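Local coordinates for protein ABC transporter (Caldanaerobius, PDB 4G68) that probably binds xylo-oligosaccharides outside the cell as the solute-binding component of an ABC transporter, handing them on for uptake during xylan utilization, at residues A[67-72]-A[96-101]; A[121-126]-A[346-351]. One frame throughout, in Å; residues are numbered along the deposited sequence. Where two conformers were deposited one is given.

Contact 1: residues A[67-72]-A[96-101]; sequences FWNLFT and IVESVT. With XYS (alpha-D-xylopyranose), chain D; XYP (beta-D-xylopyranose), chain B.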
ATOM      1  N   PHE A  67     -12.551 -15.095  10.240  1.00  6.26           N
ATOM      2  CA  PHE A  67     -11.376 -14.344   9.684  1.00  6.10           C
ATOM      3  C   PHE A  67     -11.844 -13.497   8.529  1.00  5.94           C
ATOM      4  O   PHE A  67     -12.412 -14.026   7.559  1.00  5.63           O
ATOM      5  CB  PHE A  67     -10.339 -15.340   9.182  1.00  6.48           C
ATOM      6  CG  PHE A  67      -9.197 -14.757   8.382  1.00  6.05           C
ATOM      7  CD1 PHE A  67      -8.514 -13.602   8.830  1.00  6.19           C
ATOM      8  CD2 PHE A  67      -8.716 -15.455   7.285  1.00  6.30           C
ATOM      9  CE1 PHE A  67      -7.404 -13.111   8.150  1.00  7.02           C
ATOM     10  CE2 PHE A  67      -7.602 -14.950   6.548  1.00  6.73           C
ATOM     11  CZ  PHE A  67      -6.954 -13.774   6.996  1.00  6.53           C
ATOM     12  N   TRP A  68     -11.564 -12.185   8.618  1.00  5.73           N
ATOM     13  CA  TRP A  68     -11.873 -11.313   7.472  1.00  5.99           C
ATOM     14  C   TRP A  68     -10.612 -10.810   6.815  1.00  5.52           C
ATOM     15  O   TRP A  68      -9.632 -10.482   7.496  1.00  5.92           O
ATOM     16  CB  TRP A  68     -12.715 -10.116   7.871  1.00  5.85           C
ATOM     17  CG  TRP A  68     -14.068 -10.425   8.474  1.00  6.25           C
ATOM     18  CD1 TRP A  68     -14.730 -11.667   8.575  1.00  6.56           C
ATOM     19  CD2 TRP A  68     -14.939  -9.464   9.087  1.00  6.17           C
ATOM     20  NE1 TRP A  68     -15.950 -11.499   9.268  1.00  6.55           N
ATOM     21  CE2 TRP A  68     -16.114 -10.191   9.563  1.00  6.34           C
ATOM     22  CE3 TRP A  68     -14.895  -8.085   9.240  1.00  6.43           C
ATOM     23  CZ2 TRP A  68     -17.201  -9.514  10.200  1.00  6.80           C
ATOM     24  CZ3 TRP A  68     -15.934  -7.429   9.938  1.00  6.45           C
ATOM     25  CH2 TRP A  68     -17.077  -8.117  10.370  1.00  6.72           C
ATOM     26  N   ASN A  69     -10.636 -10.770   5.495  1.00  5.29           N
ATOM     27  CA  ASN A  69      -9.537 -10.224   4.710  1.00  5.43           C
ATOM     28  C   ASN A  69     -10.024  -9.567   3.409  1.00  5.70           C
ATOM     29  O   ASN A  69     -11.232  -9.644   3.053  1.00  5.61           O
ATOM     30  CB  ASN A  69      -8.435 -11.317   4.446  1.00  4.96           C
ATOM     31  CG  ASN A  69      -8.954 -12.452   3.538  1.00  5.69           C
ATOM     32  OD1 ASN A  69      -9.005 -12.286   2.314  1.00  6.13           O
ATOM     33  ND2 ASN A  69      -9.415 -13.576   4.127  1.00  6.12           N
ATOM     34  N   LEU A  70      -9.109  -8.961   2.649  1.00  5.73           N
ATOM     35  CA  LEU A  70      -9.524  -8.283   1.432  1.00  6.00           C
ATOM     36  C   LEU A  70      -8.986  -8.878   0.189  1.00  6.37           C
ATOM     37  O   LEU A  70      -8.943  -8.200  -0.824  1.00  5.73           O
ATOM     38  CB  LEU A  70      -9.161  -6.763   1.583  1.00  6.48           C
ATOM     39  CG  LEU A  70      -7.662  -6.421   1.873  1.00  7.21           C
ATOM     40  CD1 LEU A  70      -6.675  -7.000   0.844  1.00  8.17           C
ATOM     41  CD2 LEU A  70      -7.549  -4.907   1.743  1.00  8.07           C
ATOM     42  N   PHE A  71      -8.447 -10.126   0.259  1.00  6.12           N
ATOM     43  CA  PHE A  71      -7.863 -10.695  -0.946  1.00  6.91           C
ATOM     44  C   PHE A  71      -8.909 -11.209  -1.949  1.00  7.94           C
ATOM     45  O   PHE A  71      -9.291 -12.382  -1.963  1.00  7.28           O
ATOM     46  CB  PHE A  71      -6.847 -11.768  -0.597  1.00  6.86           C
ATOM     47  CG  PHE A  71      -5.578 -11.178   0.013  1.00  6.66           C
ATOM     48  CD1 PHE A  71      -4.644 -10.501  -0.780  1.00  6.88           C
ATOM     49  CD2 PHE A  71      -5.404 -11.218   1.406  1.00  6.90           C
ATOM     50  CE1 PHE A  71      -3.484  -9.940  -0.178  1.00  7.27           C
ATOM     51  CE2 PHE A  71      -4.292 -10.626   1.987  1.00  7.47           C
ATOM     52  CZ  PHE A  71      -3.338  -9.998   1.209  1.00  7.72           C
ATOM     53  N   THR A  72      -9.394 -10.289  -2.762  1.00  8.73           N
ATOM     54  CA  THR A  72     -10.508 -10.573  -3.640  1.00 10.29           C
ATOM     55  C   THR A  72     -10.092 -11.006  -5.046  1.00 11.26           C
ATOM     56  O   THR A  72     -10.805 -11.702  -5.676  1.00 10.77           O
ATOM     57  CB  THR A  72     -11.491  -9.380  -3.810  1.00 12.49           C
ATOM     58  OG1 THR A  72     -10.788  -8.175  -4.047  1.00 20.96           O
ATOM     59  CG2 THR A  72     -12.447  -9.244  -2.603  1.00  9.63           C
ATOM     60  N   ILE A  96     -11.582 -22.513  10.642  1.00  8.66           N
ATOM     61  CA  ILE A  96     -11.669 -21.085  10.304  1.00  8.07           C
ATOM     62  C   ILE A  96     -12.678 -20.937   9.174  1.00  7.51           C
ATOM     63  O   ILE A  96     -12.664 -21.714   8.215  1.00  7.25           O
ATOM     64  CB  ILE A  96     -10.273 -20.516   9.829  1.00  8.58           C
ATOM     65  CG1 ILE A  96      -9.254 -20.432  10.995  1.00  8.20           C
ATOM     66  CG2 ILE A  96     -10.475 -19.127   9.210  1.00  8.53           C
ATOM     67  CD1 ILE A  96      -7.791 -20.450  10.529  1.00  8.26           C
ATOM     68  N   VAL A  97     -13.488 -19.866   9.246  1.00  7.49           N
ATOM     69  CA  VAL A  97     -14.284 -19.475   8.118  1.00  7.82           C
ATOM     70  C   VAL A  97     -13.984 -18.037   7.805  1.00  7.30           C
ATOM     71  O   VAL A  97     -13.933 -17.203   8.692  1.00  6.32           O
ATOM     72  CB  VAL A  97     -15.758 -19.595   8.432  1.00  8.85           C
ATOM     73  CG1 VAL A  97     -16.591 -19.105   7.241  1.00 10.89           C
ATOM     74  CG2 VAL A  97     -16.105 -21.041   8.717  1.00 11.67           C
ATOM     75  N   GLU A  98     -13.771 -17.786   6.537  1.00  7.41           N
ATOM     76  CA  GLU A  98     -13.364 -16.403   6.092  1.00  7.67           C
ATOM     77  C   GLU A  98     -14.505 -15.701   5.420  1.00  7.88           C
ATOM     78  O   GLU A  98     -15.431 -16.348   4.823  1.00  7.69           O
ATOM     79  CB  GLU A  98     -12.082 -16.507   5.204  1.00  9.41           C
ATOM     80  CG  GLU A  98     -12.272 -17.268   3.869  1.00 10.42           C
ATOM     81  CD  GLU A  98     -11.265 -16.952   2.770  1.00 10.64           C
ATOM     82  OE1 GLU A  98     -10.532 -15.949   2.825  1.00  9.54           O
ATOM     83  OE2 GLU A  98     -11.204 -17.742   1.796  1.00 11.62           O
ATOM     84  N   SER A  99     -14.508 -14.369   5.509  1.00  7.34           N
ATOM     85  CA  SER A  99     -15.407 -13.530   4.708  0.50  8.05           C
ATOM     86  C   SER A  99     -14.466 -12.525   4.007  1.00  7.54           C
ATOM     87  O   SER A  99     -13.656 -11.884   4.681  1.00  7.56           O
ATOM     88  CB  SER A  99     -16.403 -12.819   5.632  0.50  8.54           C
ATOM     89  OG  SER A  99     -17.125 -11.818   4.907  0.50  9.52           O
ATOM     90  N   VAL A 100     -14.579 -12.399   2.703  1.00  7.31           N
ATOM     91  CA  VAL A 100     -13.637 -11.602   1.899  1.00  7.19           C
ATOM     92  C   VAL A 100     -14.336 -10.381   1.312  1.00  6.96           C
ATOM     93  O   VAL A 100     -15.385 -10.512   0.679  1.00  6.86           O
ATOM     94  CB  VAL A 100     -13.100 -12.414   0.705  1.00  8.34           C
ATOM     95  CG1 VAL A 100     -12.017 -11.626  -0.034  1.00  8.57           C
ATOM     96  CG2 VAL A 100     -12.560 -13.740   1.142  1.00 10.35           C
ATOM     97  N   THR A 101     -13.751  -9.207   1.519  1.00  6.08           N
ATOM     98  CA  THR A 101     -14.465  -7.952   1.068  1.00  5.91           C
ATOM     99  C   THR A 101     -13.452  -7.087   0.309  1.00  5.94           C
ATOM    100  O   THR A 101     -12.276  -6.955   0.770  1.00  6.22           O
ATOM    101  CB  THR A 101     -15.003  -7.201   2.278  1.00  5.51           C
ATOM    102  OG1 THR A 101     -15.928  -8.019   2.987  1.00  5.67           O
ATOM    103  CG2 THR A 101     -15.675  -5.834   1.869  1.00  5.20           C
TER
HETATM  104  C1  XYS D   1      -5.671  -9.083  -4.115  1.00 15.24           C
HETATM  105  C2  XYS D   1      -6.574  -7.897  -3.700  1.00 12.23           C
HETATM  106  C3  XYS D   1      -5.828  -6.576  -3.462  1.00 10.18           C
HETATM  107  C4  XYS D   1      -4.523  -6.824  -2.684  1.00 10.34           C
HETATM  108  C5  XYS D   1      -3.678  -7.874  -3.403  1.00 10.68           C
HETATM  109  O1  XYS D   1      -6.114  -9.827  -5.206  1.00 17.96           O
HETATM  110  O2  XYS D   1      -7.686  -7.671  -4.477  1.00 14.40           O
HETATM  111  O3  XYS D   1      -6.700  -5.734  -2.802  1.00  8.74           O
HETATM  112  O4  XYS D   1      -3.837  -5.657  -2.290  1.00  8.70           O
HETATM  113  O5  XYS D   1      -4.299  -8.855  -4.092  1.00 11.48           O
HETATM  114  C1  XYP B   2      -4.276  -4.864  -1.377  1.00  6.06           C
HETATM  115  C2  XYP B   2      -3.138  -4.742  -0.360  1.00  5.71           C
HETATM  116  C3  XYP B   2      -3.596  -3.678   0.664  1.00  5.80           C
HETATM  117  C4  XYP B   2      -3.808  -2.410  -0.130  1.00  6.06           C
HETATM  118  C5  XYP B   2      -4.856  -2.641  -1.237  1.00  5.98           C
HETATM  119  O2  XYP B   2      -3.040  -5.999   0.308  1.00  6.38           O
HETATM  120  O3  XYP B   2      -2.447  -3.505   1.521  1.00  5.70           O
HETATM  121  O4  XYP B   2      -4.315  -1.448   0.801  1.00  5.37           O
HETATM  122  O5  XYP B   2      -4.363  -3.676  -2.096  1.00  6.04           O
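The amide of Asn69 meets the carboxylate of Glu98 through one N-H, the two planes turned 36° apart: ND2 of Asn69 gives a hydrogen to OE1 of Glu98 at 2.9 Å, the acceptor lying exactly in the amide plane and the N-H pointing almost straight at it. The ring of Phe67 runs beside the same glutamate, its plane nearly parallel to that of the carboxylate, and CD2 of Phe67 approaches CB of Glu98 at 4.1 Å. On the other side of the sheet, the indole of Trp68 is met obliquely at CD1 by CB of Ser99, 3.6 Å away, a residue small enough for the ring to lie close over this part of the strand; Lys109 adds a cation-pi contact. The Phe71 ring carries CD1 of Leu70 over the centre of one face, while O5 of the alpha-xylose lies at its edge, 3.7 Å from Phe71 CD1, an apolar wall beside the sugar.

Asn69 suits its place because its amide works at both ends. With CG swung between the backbone N and the carbonyl carbon (chi1 66°), ND2 faces the glutamate and OD1 accepts, on a lone pair, the backbone N of Phe71 at 3.0 Å. That Asx turn shapes the chain just where the strand stops. Beyond it Val100 CG1 packs on Thr72 CG2 at 3.5 Å, the branched residues sliding past each other.

The backbones pair in parallel, Phe67 N to Val97 O and Ser99 N to Phe67 O, and the ladder ends with Thr101 N to Asn69 O at 3.0 Å. These are the two strands of a beta-alpha-beta unit, joined through helix 76-90, and, as in other periplasmic-binding-protein folds, the turn after the first strand delivers Leu70, Phe71 and Thr72 to the sugar pocket.

Contact 2: residues A[121-126]-A[346-351]; sequences DIFQTW and ALMVSA. With XYP (beta-D-xylopyranose), chain B; XYP (beta-D-xylopyranose), chain C.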
ATOM      1  N   ASP A 121     -13.032 -12.880  14.946  1.00  6.95           N
ATOM      2  CA  ASP A 121     -11.890 -13.309  15.750  1.00  7.10           C
ATOM      3  C   ASP A 121     -10.568 -12.762  15.245  1.00  6.63           C
ATOM      4  O   ASP A 121      -9.753 -12.266  16.052  1.00  7.26           O
ATOM      5  CB  ASP A 121     -11.826 -14.839  15.853  1.00  7.18           C
ATOM      6  CG  ASP A 121     -13.008 -15.395  16.529  1.00  8.12           C
ATOM      7  OD1 ASP A 121     -13.136 -15.220  17.769  1.00  9.87           O
ATOM      8  OD2 ASP A 121     -13.815 -16.047  15.845  1.00  8.17           O
ATOM      9  N   ILE A 122     -10.386 -12.794  13.936  1.00  5.62           N
ATOM     10  CA  ILE A 122      -9.104 -12.357  13.292  1.00  5.44           C
ATOM     11  C   ILE A 122      -9.425 -11.489  12.125  1.00  5.54           C
ATOM     12  O   ILE A 122     -10.296 -11.833  11.332  1.00  5.80           O
ATOM     13  CB  ILE A 122      -8.326 -13.526  12.733  1.00  4.98           C
ATOM     14  CG1 ILE A 122      -8.136 -14.578  13.883  1.00  4.97           C
ATOM     15  CG2 ILE A 122      -6.954 -13.064  12.154  1.00  4.80           C
ATOM     16  CD1 ILE A 122      -7.618 -15.919  13.400  1.00  5.27           C
ATOM     17  N   PHE A 123      -8.738 -10.361  11.988  1.00  5.74           N
ATOM     18  CA  PHE A 123      -9.023  -9.471  10.887  1.00  5.53           C
ATOM     19  C   PHE A 123      -7.727  -8.891  10.340  1.00  5.84           C
ATOM     20  O   PHE A 123      -6.778  -8.592  11.110  1.00  6.28           O
ATOM     21  CB  PHE A 123     -10.055  -8.329  11.297  1.00  6.07           C
ATOM     22  CG  PHE A 123      -9.597  -7.443  12.411  1.00  6.01           C
ATOM     23  CD1 PHE A 123      -8.921  -6.225  12.113  1.00  5.96           C
ATOM     24  CD2 PHE A 123      -9.899  -7.736  13.728  1.00  5.77           C
ATOM     25  CE1 PHE A 123      -8.519  -5.368  13.147  1.00  6.76           C
ATOM     26  CE2 PHE A 123      -9.519  -6.881  14.775  1.00  6.45           C
ATOM     27  CZ  PHE A 123      -8.867  -5.669  14.489  1.00  6.56           C
ATOM     28  N   GLN A 124      -7.722  -8.694   9.030  1.00  5.54           N
ATOM     29  CA  GLN A 124      -6.624  -8.021   8.365  1.00  5.19           C
ATOM     30  C   GLN A 124      -6.750  -6.527   8.612  1.00  5.31           C
ATOM     31  O   GLN A 124      -7.848  -6.025   8.783  1.00  5.74           O
ATOM     32  CB  GLN A 124      -6.690  -8.318   6.883  1.00  5.21           C
ATOM     33  CG  GLN A 124      -5.597  -7.700   6.036  1.00  5.26           C
ATOM     34  CD  GLN A 124      -5.717  -7.991   4.543  1.00  5.16           C
ATOM     35  OE1 GLN A 124      -6.522  -8.813   4.138  1.00  5.41           O
ATOM     36  NE2 GLN A 124      -4.832  -7.390   3.732  1.00  5.03           N
ATOM     37  N   THR A 125      -5.621  -5.817   8.713  1.00  4.78           N
ATOM     38  CA  THR A 125      -5.702  -4.422   9.002  1.00  4.84           C
ATOM     39  C   THR A 125      -4.442  -3.775   8.433  1.00  4.59           C
ATOM     40  O   THR A 125      -3.548  -4.474   7.915  1.00  4.70           O
ATOM     41  CB  THR A 125      -5.812  -4.145  10.525  1.00  4.80           C
ATOM     42  OG1 THR A 125      -6.106  -2.783  10.718  1.00  5.37           O
ATOM     43  CG2 THR A 125      -4.485  -4.448  11.257  1.00  5.11           C
ATOM     44  N   TRP A 126      -4.421  -2.476   8.549  1.00  4.42           N
ATOM     45  CA  TRP A 126      -3.238  -1.670   8.273  1.00  5.25           C
ATOM     46  C   TRP A 126      -2.726  -1.137   9.568  1.00  5.36           C
ATOM     47  O   TRP A 126      -3.452  -0.489  10.316  1.00  5.37           O
ATOM     48  CB  TRP A 126      -3.575  -0.475   7.331  1.00  4.90           C
ATOM     49  CG  TRP A 126      -3.947  -1.003   5.933  1.00  4.74           C
ATOM     50  CD1 TRP A 126      -3.121  -1.379   4.892  1.00  5.00           C
ATOM     51  CD2 TRP A 126      -5.281  -1.261   5.469  1.00  4.85           C
ATOM     52  NE1 TRP A 126      -3.852  -1.831   3.816  1.00  5.08           N
ATOM     53  CE2 TRP A 126      -5.162  -1.739   4.094  1.00  5.07           C
ATOM     54  CE3 TRP A 126      -6.554  -1.089   6.033  1.00  4.93           C
ATOM     55  CZ2 TRP A 126      -6.242  -2.114   3.362  1.00  5.07           C
ATOM     56  CZ3 TRP A 126      -7.672  -1.420   5.259  1.00  4.73           C
ATOM     57  CH2 TRP A 126      -7.504  -1.888   3.930  1.00  4.79           C
ATOM     58  N   ALA A 346      -1.016  -6.261   8.654  1.00  4.88           N
ATOM     59  CA  ALA A 346      -1.022  -7.065   9.909  1.00  4.72           C
ATOM     60  C   ALA A 346      -2.370  -7.788  10.096  1.00  4.84           C
ATOM     61  O   ALA A 346      -3.407  -7.393   9.521  1.00  4.41           O
ATOM     62  CB  ALA A 346      -0.784  -6.157  11.100  1.00  5.26           C
ATOM     63  N   LEU A 347      -2.283  -8.870  10.854  1.00  4.84           N
ATOM     64  CA  LEU A 347      -3.524  -9.462  11.404  1.00  4.63           C
ATOM     65  C   LEU A 347      -3.679  -9.107  12.840  1.00  5.10           C
ATOM     66  O   LEU A 347      -2.681  -9.057  13.557  1.00  4.79           O
ATOM     67  CB  LEU A 347      -3.485 -10.996  11.238  1.00  4.55           C
ATOM     68  CG  LEU A 347      -3.197 -11.535   9.826  1.00  4.56           C
ATOM     69  CD1 LEU A 347      -3.325 -13.075   9.870  1.00  4.36           C
ATOM     70  CD2 LEU A 347      -4.294 -11.060   8.860  1.00  4.90           C
HETATM   71  N   MSE A 348      -4.923  -8.745  13.246  1.00  4.74           N
HETATM   72  CA  MSE A 348      -5.187  -8.522  14.620  1.00  5.61           C
HETATM   73  C   MSE A 348      -6.233  -9.496  15.107  1.00  6.14           C
HETATM   74  O   MSE A 348      -7.088  -9.988  14.364  1.00  5.71           O
HETATM   75  CB  MSE A 348      -5.584  -7.059  14.877  1.00  6.44           C
HETATM   76  CG  MSE A 348      -4.432  -6.090  14.746  1.00  7.69           C
HETATM   77 SE   MSE A 348      -4.992  -4.242  15.016  1.00 11.78          SE
HETATM   78  CE  MSE A 348      -3.188  -3.460  14.915  1.00 10.68           C
ATOM     79  N   VAL A 349      -6.222  -9.707  16.430  1.00  6.21           N
ATOM     80  CA  VAL A 349      -7.246 -10.514  17.087  1.00  6.71           C
ATOM     81  C   VAL A 349      -8.172  -9.623  17.943  1.00  7.41           C
ATOM     82  O   VAL A 349      -7.746  -8.684  18.696  1.00  7.58           O
ATOM     83  CB  VAL A 349      -6.603 -11.584  17.988  1.00  6.41           C
ATOM     84  CG1 VAL A 349      -7.676 -12.290  18.894  1.00  6.89           C
ATOM     85  CG2 VAL A 349      -5.779 -12.523  17.108  1.00  6.46           C
ATOM     86  N   SER A 350      -9.467  -9.910  17.867  1.00  7.86           N
ATOM     87  CA  SER A 350     -10.448  -9.074  18.603  1.00  9.12           C
ATOM     88  C   SER A 350     -10.351  -9.319  20.101  1.00  9.18           C
ATOM     89  O   SER A 350     -10.228 -10.502  20.489  1.00 10.12           O
ATOM     90  CB  SER A 350     -11.892  -9.382  18.178  1.00 10.94           C
ATOM     91  OG  SER A 350     -12.146  -8.605  16.993  1.00 16.06           O
ATOM     92  N   ALA A 351     -10.377  -8.248  20.902  1.00  8.60           N
ATOM     93  CA  ALA A 351     -10.288  -8.338  22.358  1.00  9.43           C
ATOM     94  C   ALA A 351     -11.475  -9.135  22.942  1.00 10.68           C
ATOM     95  O   ALA A 351     -11.349  -9.749  24.011  1.00 10.97           O
ATOM     96  CB  ALA A 351     -10.233  -6.968  23.022  1.00  9.18           C
TER
HETATM   97  C1  XYP B   2      -4.276  -4.864  -1.377  1.00  6.06           C
HETATM   98  C2  XYP B   2      -3.138  -4.742  -0.360  1.00  5.71           C
HETATM   99  C3  XYP B   2      -3.596  -3.678   0.664  1.00  5.80           C
HETATM  100  C4  XYP B   2      -3.808  -2.410  -0.130  1.00  6.06           C
HETATM  101  C5  XYP B   2      -4.856  -2.641  -1.237  1.00  5.98           C
HETATM  102  O2  XYP B   2      -3.040  -5.999   0.308  1.00  6.38           O
HETATM  103  O3  XYP B   2      -2.447  -3.505   1.521  1.00  5.70           O
HETATM  104  O4  XYP B   2      -4.315  -1.448   0.801  1.00  5.37           O
HETATM  105  O5  XYP B   2      -4.363  -3.676  -2.096  1.00  6.04           O
HETATM  106  C1  XYP C   3      -4.033  -0.100   0.579  1.00  4.76           C
HETATM  107  C2  XYP C   3      -5.124   0.730   1.248  1.00  4.76           C
HETATM  108  C3  XYP C   3      -4.755   2.209   1.084  1.00  4.55           C
HETATM  109  C4  XYP C   3      -3.294   2.499   1.515  1.00  4.62           C
HETATM  110  C5  XYP C   3      -2.283   1.466   0.938  1.00  4.52           C
HETATM  111  O2  XYP C   3      -6.375   0.395   0.682  1.00  4.98           O
HETATM  112  O3  XYP C   3      -5.705   2.957   1.874  1.00  4.52           O
HETATM  113  O4  XYP C   3      -2.869   3.815   1.152  1.00  4.45           O
HETATM  114  O5  XYP C   3      -2.764   0.142   1.144  1.00  4.62           O
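Met348, a selenomethionine, crosses the Phe123 ring obliquely, laying CB over one face toward the rim, 3.6 Å from Phe123 CZ, in a CH-pi contact. Its extended chain carries SE past that ring as a slanted Met-aromatic contact and on to CG2 of Thr125, 3.8 Å from SE. Phe123 reaches the methionine because its CG sits between the backbone N and the carbonyl carbon (chi1 60°), which folds the ring across the neighbouring strand until its edge meets Ser350 OG, 3.8 Å from Phe123 CE2; that hydroxyl is itself bonded to Pro120 O. In place of Phe123 a serine would probably leave Met348 CB without its ring face and the selenium chain less firmly held.

On the reverse side, Ile122 packs against Leu347, CG2 of Ile122 lying 4.1 Å from Leu347 CB, and Leu347 CD2 rests against Gln124 CB; branched aliphatic residues fill this layer under helix 356-377.

Phe123 and Met348 form a hydrogen-bonded antiparallel pair, with Met348 N to Phe123 O at 2.8 Å, and Thr125 and Ala346 form the next. Strand 341-349 thus continues the mixed sheet. Trp126, ending strand 122-126, donates from NE1 to O3 of the chain B xylose at 3.2 Å and takes C2 of the chain C xylose over one indole face, a common feature of carbohydrate sites, here at a cleft consistent with the periplasmic-binding-protein fold.

Contact 1 closes before contact 2 opens along the chain, yet their centres lie 11 Å apart in one mixed sheet, on the same side of the chain's centre. Strands 64-69 and 122-126 are direct neighbours, so the order across the sheet is 95-100, 64-69, 122-126, 341-349: three parallel strands and then an antiparallel one returning from more than 200 residues later. Trp68 N bonds to Ile122 O, Gln124 OE1 takes the backbone N of Leu70, and Leu70 packs on Trp126, joining the two sets of pocket residues. Both contacts thereby reach the chain B xylose, and the C-terminal ends of strands 64-69 and 122-126 form part of one side of the sugar site.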